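Local coordinates for protein Ser-thr phosphatase MSPP (Mycobacterium smegmatis, PDB 2JFR) that probably removes phosphate from phosphoserine and phosphothreonine of proteins, as a metal-dependent phosphatase of the PPM (PP2C) family with a binuclear metal centre, at residues 30-41 against 87-98; 67-78 against 159-170. All coordinates share one frame; numbering follows the deposited sequence. Where two conformers were deposited one is given.

Interaction 1 (30-41 against 87-98). With MG (magnesium ion), chain B; MN (manganese (II) ion), chain C.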
# COMPACT_ATOMS: atom_id res chain seq x y z
N ILE A 30 2.55 -15.18 3.27
CA ILE A 30 1.31 -14.50 3.70
C ILE A 30 1.52 -12.99 3.83
O ILE A 30 0.57 -12.32 4.24
CB ILE A 30 0.78 -15.09 5.02
CG1 ILE A 30 1.69 -14.81 6.22
CG2 ILE A 30 0.52 -16.56 4.80
CD1 ILE A 30 0.97 -15.08 7.53
N LEU A 31 2.71 -12.49 3.51
CA LEU A 31 3.02 -11.06 3.66
C LEU A 31 3.01 -10.36 2.30
O LEU A 31 3.68 -10.78 1.35
CB LEU A 31 4.41 -10.89 4.29
CG LEU A 31 4.82 -9.46 4.54
CD1 LEU A 31 3.94 -8.78 5.58
CD2 LEU A 31 6.29 -9.39 4.97
N TYR A 32 2.30 -9.25 2.26
CA TYR A 32 2.12 -8.45 1.05
C TYR A 32 2.29 -7.01 1.43
O TYR A 32 1.80 -6.57 2.46
CB TYR A 32 0.73 -8.68 0.45
CG TYR A 32 0.54 -10.14 0.09
CD1 TYR A 32 0.97 -10.61 -1.13
CD2 TYR A 32 0.03 -11.05 0.99
CE1 TYR A 32 0.85 -11.93 -1.49
CE2 TYR A 32 -0.06 -12.41 0.64
CZ TYR A 32 0.36 -12.80 -0.58
OH TYR A 32 0.26 -14.16 -0.90
N ALA A 33 2.95 -6.20 0.57
CA ALA A 33 3.12 -4.81 0.95
C ALA A 33 3.38 -3.95 -0.28
O ALA A 33 3.92 -4.41 -1.29
CB ALA A 33 4.28 -4.64 1.94
N VAL A 34 3.04 -2.69 -0.12
CA VAL A 34 3.44 -1.61 -1.02
C VAL A 34 4.08 -0.51 -0.19
O VAL A 34 3.60 -0.17 0.88
CB VAL A 34 2.24 -1.07 -1.82
CG1 VAL A 34 2.60 0.18 -2.63
CG2 VAL A 34 1.65 -2.15 -2.70
N ALA A 35 5.13 0.07 -0.76
CA ALA A 35 5.80 1.24 -0.17
C ALA A 35 5.98 2.28 -1.27
O ALA A 35 6.57 1.98 -2.30
CB ALA A 35 7.14 0.84 0.42
N ASP A 36 5.47 3.47 -1.04
CA ASP A 36 5.58 4.57 -2.00
C ASP A 36 6.57 5.57 -1.46
O ASP A 36 6.29 6.32 -0.52
CB ASP A 36 4.20 5.22 -2.20
CG ASP A 36 4.23 6.41 -3.14
OD1 ASP A 36 5.36 6.85 -3.46
OD2 ASP A 36 3.14 6.86 -3.52
N GLY A 37 7.77 5.56 -2.03
CA GLY A 37 8.80 6.49 -1.61
C GLY A 37 8.58 7.88 -2.15
O GLY A 37 7.97 8.08 -3.18
N PHE A 38 9.17 8.84 -1.45
CA PHE A 38 9.17 10.22 -1.84
C PHE A 38 10.52 10.85 -1.55
O PHE A 38 11.24 10.39 -0.66
CB PHE A 38 8.05 11.04 -1.18
CG PHE A 38 8.21 11.27 0.29
CD1 PHE A 38 8.95 12.36 0.77
CD2 PHE A 38 7.64 10.36 1.20
CE1 PHE A 38 9.13 12.60 2.10
CE2 PHE A 38 7.84 10.65 2.59
CZ PHE A 38 8.60 11.77 2.98
N GLY A 39 10.79 11.95 -2.21
CA GLY A 39 11.99 12.71 -2.04
C GLY A 39 13.09 12.23 -2.98
O GLY A 39 12.96 11.29 -3.74
N ALA A 40 14.23 12.93 -2.85
CA ALA A 40 15.36 12.63 -3.73
C ALA A 40 15.83 11.21 -3.61
O ALA A 40 16.37 10.67 -4.58
CB ALA A 40 16.53 13.57 -3.43
N ARG A 41 15.66 10.60 -2.45
CA ARG A 41 16.07 9.23 -2.24
C ARG A 41 14.84 8.36 -1.88
O ARG A 41 14.97 7.36 -1.18
CB ARG A 41 17.17 9.14 -1.20
CG ARG A 41 18.49 9.73 -1.59
CD ARG A 41 19.60 9.75 -0.57
NE ARG A 41 20.06 8.41 -0.27
CZ ARG A 41 20.93 8.01 0.61
NH1 ARG A 41 21.54 8.90 1.38
NH2 ARG A 41 21.25 6.74 0.79
N VAL A 87 14.23 15.95 2.99
CA VAL A 87 13.59 14.81 3.55
C VAL A 87 13.17 13.82 2.43
O VAL A 87 12.50 14.20 1.47
CB VAL A 87 12.36 15.22 4.38
CG1 VAL A 87 11.61 14.01 4.92
CG2 VAL A 87 12.82 16.14 5.55
N SER A 88 13.57 12.57 2.59
CA SER A 88 13.05 11.43 1.84
C SER A 88 12.47 10.43 2.84
O SER A 88 12.89 10.32 3.98
CB SER A 88 14.12 10.76 1.01
OG SER A 88 14.59 11.65 -0.01
N GLY A 89 11.49 9.68 2.37
CA GLY A 89 10.86 8.68 3.23
C GLY A 89 9.94 7.87 2.36
O GLY A 89 10.01 7.88 1.12
N THR A 90 9.02 7.13 3.01
CA THR A 90 8.13 6.26 2.26
C THR A 90 6.86 6.02 3.03
O THR A 90 6.83 6.02 4.25
CB THR A 90 8.83 4.92 1.93
OG1 THR A 90 8.03 4.14 1.04
CG2 THR A 90 9.23 4.13 3.14
N THR A 91 5.81 5.75 2.29
CA THR A 91 4.63 5.10 2.85
C THR A 91 4.94 3.63 3.05
O THR A 91 5.89 3.07 2.46
CB THR A 91 3.41 5.26 1.98
OG1 THR A 91 3.57 4.37 0.88
CG2 THR A 91 3.17 6.67 1.51
N LEU A 92 4.08 2.95 3.81
CA LEU A 92 4.12 1.50 3.85
C LEU A 92 2.75 1.01 4.22
O LEU A 92 2.19 1.44 5.24
CB LEU A 92 5.13 1.03 4.89
CG LEU A 92 5.19 -0.52 5.07
CD1 LEU A 92 5.64 -1.20 3.82
CD2 LEU A 92 6.11 -0.87 6.26
N THR A 93 2.22 0.07 3.43
CA THR A 93 1.02 -0.66 3.78
C THR A 93 1.36 -2.14 3.65
O THR A 93 1.74 -2.57 2.56
CB THR A 93 -0.16 -0.30 2.91
OG1 THR A 93 -0.44 1.06 3.17
CG2 THR A 93 -1.38 -1.15 3.19
N ALA A 94 1.25 -2.85 4.75
CA ALA A 94 1.58 -4.28 4.80
C ALA A 94 0.35 -5.05 5.25
O ALA A 94 -0.35 -4.64 6.19
CB ALA A 94 2.74 -4.51 5.76
N VAL A 95 0.11 -6.15 4.60
CA VAL A 95 -0.94 -7.10 4.94
C VAL A 95 -0.31 -8.43 5.25
O VAL A 95 0.50 -8.93 4.48
CB VAL A 95 -1.93 -7.25 3.76
CG1 VAL A 95 -2.87 -8.42 3.99
CG2 VAL A 95 -2.70 -5.96 3.54
N ALA A 96 -0.69 -9.01 6.39
CA ALA A 96 -0.34 -10.37 6.71
C ALA A 96 -1.63 -11.18 6.77
O ALA A 96 -2.50 -10.88 7.59
CB ALA A 96 0.43 -10.49 8.01
N VAL A 97 -1.74 -12.18 5.90
CA VAL A 97 -2.95 -12.99 5.84
C VAL A 97 -2.83 -14.12 6.86
O VAL A 97 -2.69 -15.31 6.51
CB VAL A 97 -3.28 -13.48 4.43
CG1 VAL A 97 -4.64 -14.11 4.41
CG2 VAL A 97 -3.19 -12.33 3.42
N PHE A 98 -2.84 -13.75 8.13
CA PHE A 98 -2.78 -14.72 9.21
C PHE A 98 -4.04 -15.57 9.27
O PHE A 98 -5.14 -15.10 8.98
CB PHE A 98 -2.65 -14.01 10.55
CG PHE A 98 -1.41 -13.21 10.79
CD1 PHE A 98 -0.17 -13.83 10.77
CD2 PHE A 98 -1.46 -11.86 11.07
CE1 PHE A 98 0.97 -13.10 11.03
CE2 PHE A 98 -0.33 -11.11 11.38
CZ PHE A 98 0.88 -11.77 11.37
MG MG B . 6.38 8.20 -4.52
MN MN C . 2.70 8.06 -5.19
O HOH W 1 13.95 15.03 -0.85
O HOH W 2 4.74 8.74 -5.74
O HOH W 3 7.69 9.34 -5.65
O HOH W 4 6.77 6.58 -5.75
O HOH W 5 5.67 9.77 -3.42
O HOH W 6 2.71 9.81 -4.11

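Interaction 2 (67-78 against 159-170)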
# COMPACT_ATOMS: atom_id res chain seq x y z
N LEU A 67 4.70 -5.88 13.59
CA LEU A 67 4.80 -4.51 14.11
C LEU A 67 6.24 -4.14 14.39
O LEU A 67 6.69 -3.02 14.10
CB LEU A 67 3.91 -4.29 15.33
CG LEU A 67 2.44 -4.37 15.02
CD1 LEU A 67 1.66 -4.46 16.33
CD2 LEU A 67 2.02 -3.17 14.21
N GLU A 68 7.00 -5.06 14.97
CA GLU A 68 8.44 -4.87 15.22
C GLU A 68 9.19 -4.63 13.91
O GLU A 68 10.07 -3.79 13.84
CB GLU A 68 9.04 -6.03 15.98
CG GLU A 68 10.50 -5.80 16.37
CD GLU A 68 10.89 -4.53 17.03
OE1 GLU A 68 10.14 -3.78 17.71
OE2 GLU A 68 12.10 -4.17 16.97
N ALA A 69 8.83 -5.39 12.89
CA ALA A 69 9.50 -5.26 11.59
C ALA A 69 9.24 -3.91 10.98
O ALA A 69 10.13 -3.33 10.35
CB ALA A 69 9.04 -6.37 10.68
N VAL A 70 8.03 -3.37 11.16
CA VAL A 70 7.74 -2.03 10.68
C VAL A 70 8.57 -1.00 11.45
O VAL A 70 9.10 -0.07 10.86
CB VAL A 70 6.23 -1.76 10.78
CG1 VAL A 70 5.90 -0.28 10.49
CG2 VAL A 70 5.47 -2.68 9.80
N GLN A 71 8.69 -1.16 12.77
CA GLN A 71 9.52 -0.29 13.55
C GLN A 71 10.96 -0.36 13.09
O GLN A 71 11.63 0.67 12.97
CB GLN A 71 9.47 -0.66 15.03
CG GLN A 71 8.14 -0.44 15.72
CD GLN A 71 7.83 1.03 15.83
OE1 GLN A 71 8.62 1.89 16.18
NE2 GLN A 71 6.62 1.37 15.51
N GLN A 72 11.48 -1.55 12.83
CA GLN A 72 12.84 -1.68 12.38
C GLN A 72 13.03 -1.08 11.00
O GLN A 72 14.07 -0.47 10.74
CB GLN A 72 13.21 -3.15 12.41
CG GLN A 72 13.42 -3.66 13.85
CD GLN A 72 14.35 -2.73 14.70
OE1 GLN A 72 15.47 -2.39 14.33
NE2 GLN A 72 13.84 -2.18 15.84
N ALA A 73 12.06 -1.21 10.13
CA ALA A 73 12.12 -0.60 8.81
C ALA A 73 12.22 0.93 8.95
O ALA A 73 13.02 1.58 8.29
CB ALA A 73 10.92 -0.99 7.96
N ASN A 74 11.37 1.50 9.83
CA ASN A 74 11.44 2.93 10.08
C ASN A 74 12.84 3.35 10.53
O ASN A 74 13.39 4.32 10.01
CB ASN A 74 10.40 3.30 11.14
CG ASN A 74 10.44 4.77 11.41
OD1 ASN A 74 10.12 5.57 10.54
ND2 ASN A 74 10.89 5.13 12.61
N LEU A 75 13.36 2.65 11.51
CA LEU A 75 14.65 3.06 12.08
C LEU A 75 15.74 2.92 11.03
O LEU A 75 16.61 3.79 10.95
CB LEU A 75 14.94 2.25 13.33
CG LEU A 75 16.20 2.69 14.07
CD1 LEU A 75 16.06 4.12 14.55
CD2 LEU A 75 16.46 1.75 15.23
N ARG A 76 15.74 1.86 10.27
CA ARG A 76 16.80 1.65 9.29
C ARG A 76 16.75 2.70 8.22
O ARG A 76 17.79 3.26 7.85
CB ARG A 76 16.74 0.24 8.68
CG ARG A 76 17.94 -0.11 7.87
CD ARG A 76 19.20 -0.27 8.74
NE ARG A 76 20.46 0.12 8.13
CZ ARG A 76 21.38 0.97 8.56
NH1 ARG A 76 21.27 1.65 9.70
NH2 ARG A 76 22.48 1.16 7.83
N VAL A 77 15.57 3.04 7.70
CA VAL A 77 15.47 4.11 6.71
C VAL A 77 15.91 5.42 7.29
O VAL A 77 16.63 6.18 6.64
CB VAL A 77 14.08 4.15 6.10
CG1 VAL A 77 13.96 5.33 5.14
CG2 VAL A 77 13.73 2.85 5.36
N PHE A 78 15.47 5.71 8.51
CA PHE A 78 15.86 7.00 9.13
C PHE A 78 17.38 7.05 9.39
O PHE A 78 17.98 8.13 9.14
CB PHE A 78 15.09 7.20 10.42
CG PHE A 78 15.47 8.49 11.10
CD1 PHE A 78 15.27 9.71 10.48
CD2 PHE A 78 16.01 8.46 12.35
CE1 PHE A 78 15.65 10.90 11.09
CE2 PHE A 78 16.40 9.63 13.00
CZ PHE A 78 16.17 10.85 12.34
N ALA A 159 4.76 9.23 7.84
CA ALA A 159 5.62 8.56 6.88
C ALA A 159 6.65 7.77 7.61
O ALA A 159 7.01 8.09 8.75
CB ALA A 159 6.27 9.55 5.94
N LEU A 160 7.17 6.75 6.95
CA LEU A 160 8.23 5.93 7.45
C LEU A 160 9.57 6.46 7.00
O LEU A 160 9.77 6.88 5.87
CB LEU A 160 7.95 4.50 6.98
CG LEU A 160 8.85 3.41 7.53
CD1 LEU A 160 8.14 2.09 7.67
CD2 LEU A 160 10.10 3.26 6.65
N GLY A 161 10.52 6.43 7.94
CA GLY A 161 11.87 6.76 7.65
C GLY A 161 12.28 8.20 7.86
O GLY A 161 13.43 8.55 7.58
N ILE A 162 11.37 9.05 8.42
CA ILE A 162 11.63 10.49 8.58
C ILE A 162 11.99 10.84 9.99
O ILE A 162 12.41 12.01 10.22
CB ILE A 162 10.46 11.35 8.04
CG1 ILE A 162 9.19 11.23 8.90
CG2 ILE A 162 10.22 11.05 6.58
CD1 ILE A 162 8.18 12.28 8.61
N GLY A 163 11.85 9.96 10.92
CA GLY A 163 12.23 10.23 12.31
C GLY A 163 12.23 8.90 13.02
O GLY A 163 11.85 7.88 12.46
N PRO A 164 12.72 8.89 14.23
CA PRO A 164 12.94 7.65 14.96
C PRO A 164 11.67 6.99 15.49
O PRO A 164 11.74 5.80 15.87
CB PRO A 164 13.89 8.03 16.11
CG PRO A 164 13.48 9.42 16.35
CD PRO A 164 13.27 10.06 14.99
N HIS A 165 10.56 7.67 15.52
CA HIS A 165 9.34 7.06 15.98
C HIS A 165 8.21 7.22 14.97
O HIS A 165 7.97 8.24 14.31
CB HIS A 165 8.98 7.74 17.30
CG HIS A 165 10.07 7.61 18.31
ND1 HIS A 165 10.92 8.62 18.62
CD2 HIS A 165 10.44 6.56 19.08
CE1 HIS A 165 11.79 8.25 19.53
NE2 HIS A 165 11.50 7.00 19.83
N ILE A 166 7.47 6.08 14.90
CA ILE A 166 6.26 6.10 14.09
C ILE A 166 5.19 5.32 14.82
O ILE A 166 5.44 4.39 15.63
CB ILE A 166 6.31 5.44 12.70
CG1 ILE A 166 6.93 4.05 12.79
CG2 ILE A 166 7.11 6.29 11.76
CD1 ILE A 166 6.76 3.24 11.55
N GLY A 167 3.95 5.76 14.47
CA GLY A 167 2.77 5.13 14.98
C GLY A 167 1.86 4.71 13.79
O GLY A 167 0.96 5.44 13.46
N PRO A 168 2.13 3.54 13.24
CA PRO A 168 1.29 3.09 12.15
C PRO A 168 -0.11 2.74 12.68
O PRO A 168 -0.30 2.39 13.83
CB PRO A 168 1.98 1.81 11.63
CG PRO A 168 2.65 1.24 12.80
CD PRO A 168 3.16 2.49 13.55
N ASP A 169 -1.08 2.79 11.79
CA ASP A 169 -2.37 2.18 12.07
C ASP A 169 -2.21 0.66 11.96
O ASP A 169 -1.45 0.17 11.12
CB ASP A 169 -3.41 2.65 11.10
CG ASP A 169 -3.89 4.08 11.31
OD1 ASP A 169 -3.57 4.68 12.38
OD2 ASP A 169 -4.53 4.63 10.39
N VAL A 170 -2.94 -0.06 12.80
CA VAL A 170 -2.91 -1.52 12.89
C VAL A 170 -4.32 -1.99 13.05
O VAL A 170 -4.96 -1.58 14.03
CB VAL A 170 -2.06 -1.96 14.08
CG1 VAL A 170 -2.05 -3.50 14.17
CG2 VAL A 170 -0.68 -1.37 14.00
O HOH W 7 11.05 3.08 14.61
O HOH W 8 9.27 8.19 10.31

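Interaction 1 (30-41 against 87-98)
Two neighbouring antiparallel strands of a PP2C sheet meet here: strand 31-38 carries ligands of the metal centre, and strand 89-96 pairs beside it. Paired backbone bonds couple Tyr32 with Val95 and Val34 with Thr93. Farther along, the regular ladder is interrupted: Asp36 N gives its proton not to a carbonyl but to the hydroxyl of Thr91, OG1, at 2.8 Å, while Thr91 N returns a bond to Asp36 O from above the carbonyl plane. Thr91 OG1 can accept this bond because it sits between its own backbone N and carbonyl carbon (chi1 76°), and it is also hydrogen-bonded to Ser113 OG. Next to it, Thr90 OG1 donates to Thr91 O. The carboxylate of Asp36 bridges both metals, OD1 at 2.0 Å from magnesium and OD2 at 2.1 Å from manganese. Gly37 O adds a second protein ligand to magnesium at 2.1 Å, and Asp186 and Asp224 also bind manganese. Beyond the metals the Phe38 ring lies against the Gly89 backbone, with Gly89 N 3.6 Å above the ring centre and Gly89 CA packed over that face as a CH-pi contact. The last clasp is Ser88 OG, which receives the backbone N of Arg41, the N-cap residue of helix 42-59, at 2.9 Å. Because the amide of Asp36 is anchored by a threonine hydroxyl and its carboxylate by two cations, the metal-bridging residue is fixed from both ends; the cations would be expected to polarise the water shared between them.

Interaction 2 (67-78 against 159-170)
One face of the Phe78 ring is laid on the turn at Gly163-Pro164: Gly163 CA makes a CH-pi contact 3.7 Å from the ring centroid, and Pro164 CD comes over the same face nearer CE2. Gly161 O lies at the ring's edge, in its plane. The other flat group that matters is the Asn74 amide, which runs out from the helix with CG anti to the backbone N (chi1 -180°) and is gripped at both ends. Its OD1 accepts Gly161 N at 2.8 Å in a nearly straight bond (170°), and its ND2 donates to Gly163 O at 2.9 Å, so that the two bonds fix the rotation of the amide and tie the turn to the helix. Two waters extend this grip: one lies 2.8 Å from Asn74 OD1 and accepts from Ile162 N, the other accepts from ND2. Ile166 slides past Asn74 in the opposite direction, its CD1 3.7 Å from Asn74 CB. A turn back, Gln71 bends at chi2 (-68°) to bring NE2 to Ile166 O at 3.2 Å; the acceptor is in the amide plane, although the donor stands above the plane of the carbonyl. The Val70 and Ile166 side chains cross at about a right angle, CG1 against CD1, and Leu160 packs CD2 on Val77 CG2 and CD1 on Ala73 CB. At the far end Leu67 CD2 and Val170 CG2 meet tip to tip. Helix 63-81 is thus covered on one side by the 159-170 segment, while Val70 and Val77 also touch helix 42-59 and Leu160 reaches strand 89-96.

In the fold
From the N terminus, the chain runs through strand 31-38, helix 42-59 and helix 63-81 before strand 89-96 returns beside strand 31-38, so interaction 1 closes a loop that is mostly helical. Interaction 2 starts from the second of those helices, inside that loop, and closes only at 159-170, after strands 89-96 and 106-110 and two strands of the other sheet. The two loops therefore cross. The contacts join directly: Thr90 O and Leu160 N are probably hydrogen-bonded, and Leu92 packs on Leu160. Together they bind the strand that carries Asp36 and Gly37, its neighbour 89-96, helix 63-81 and the edge strand 169-172 into one unit.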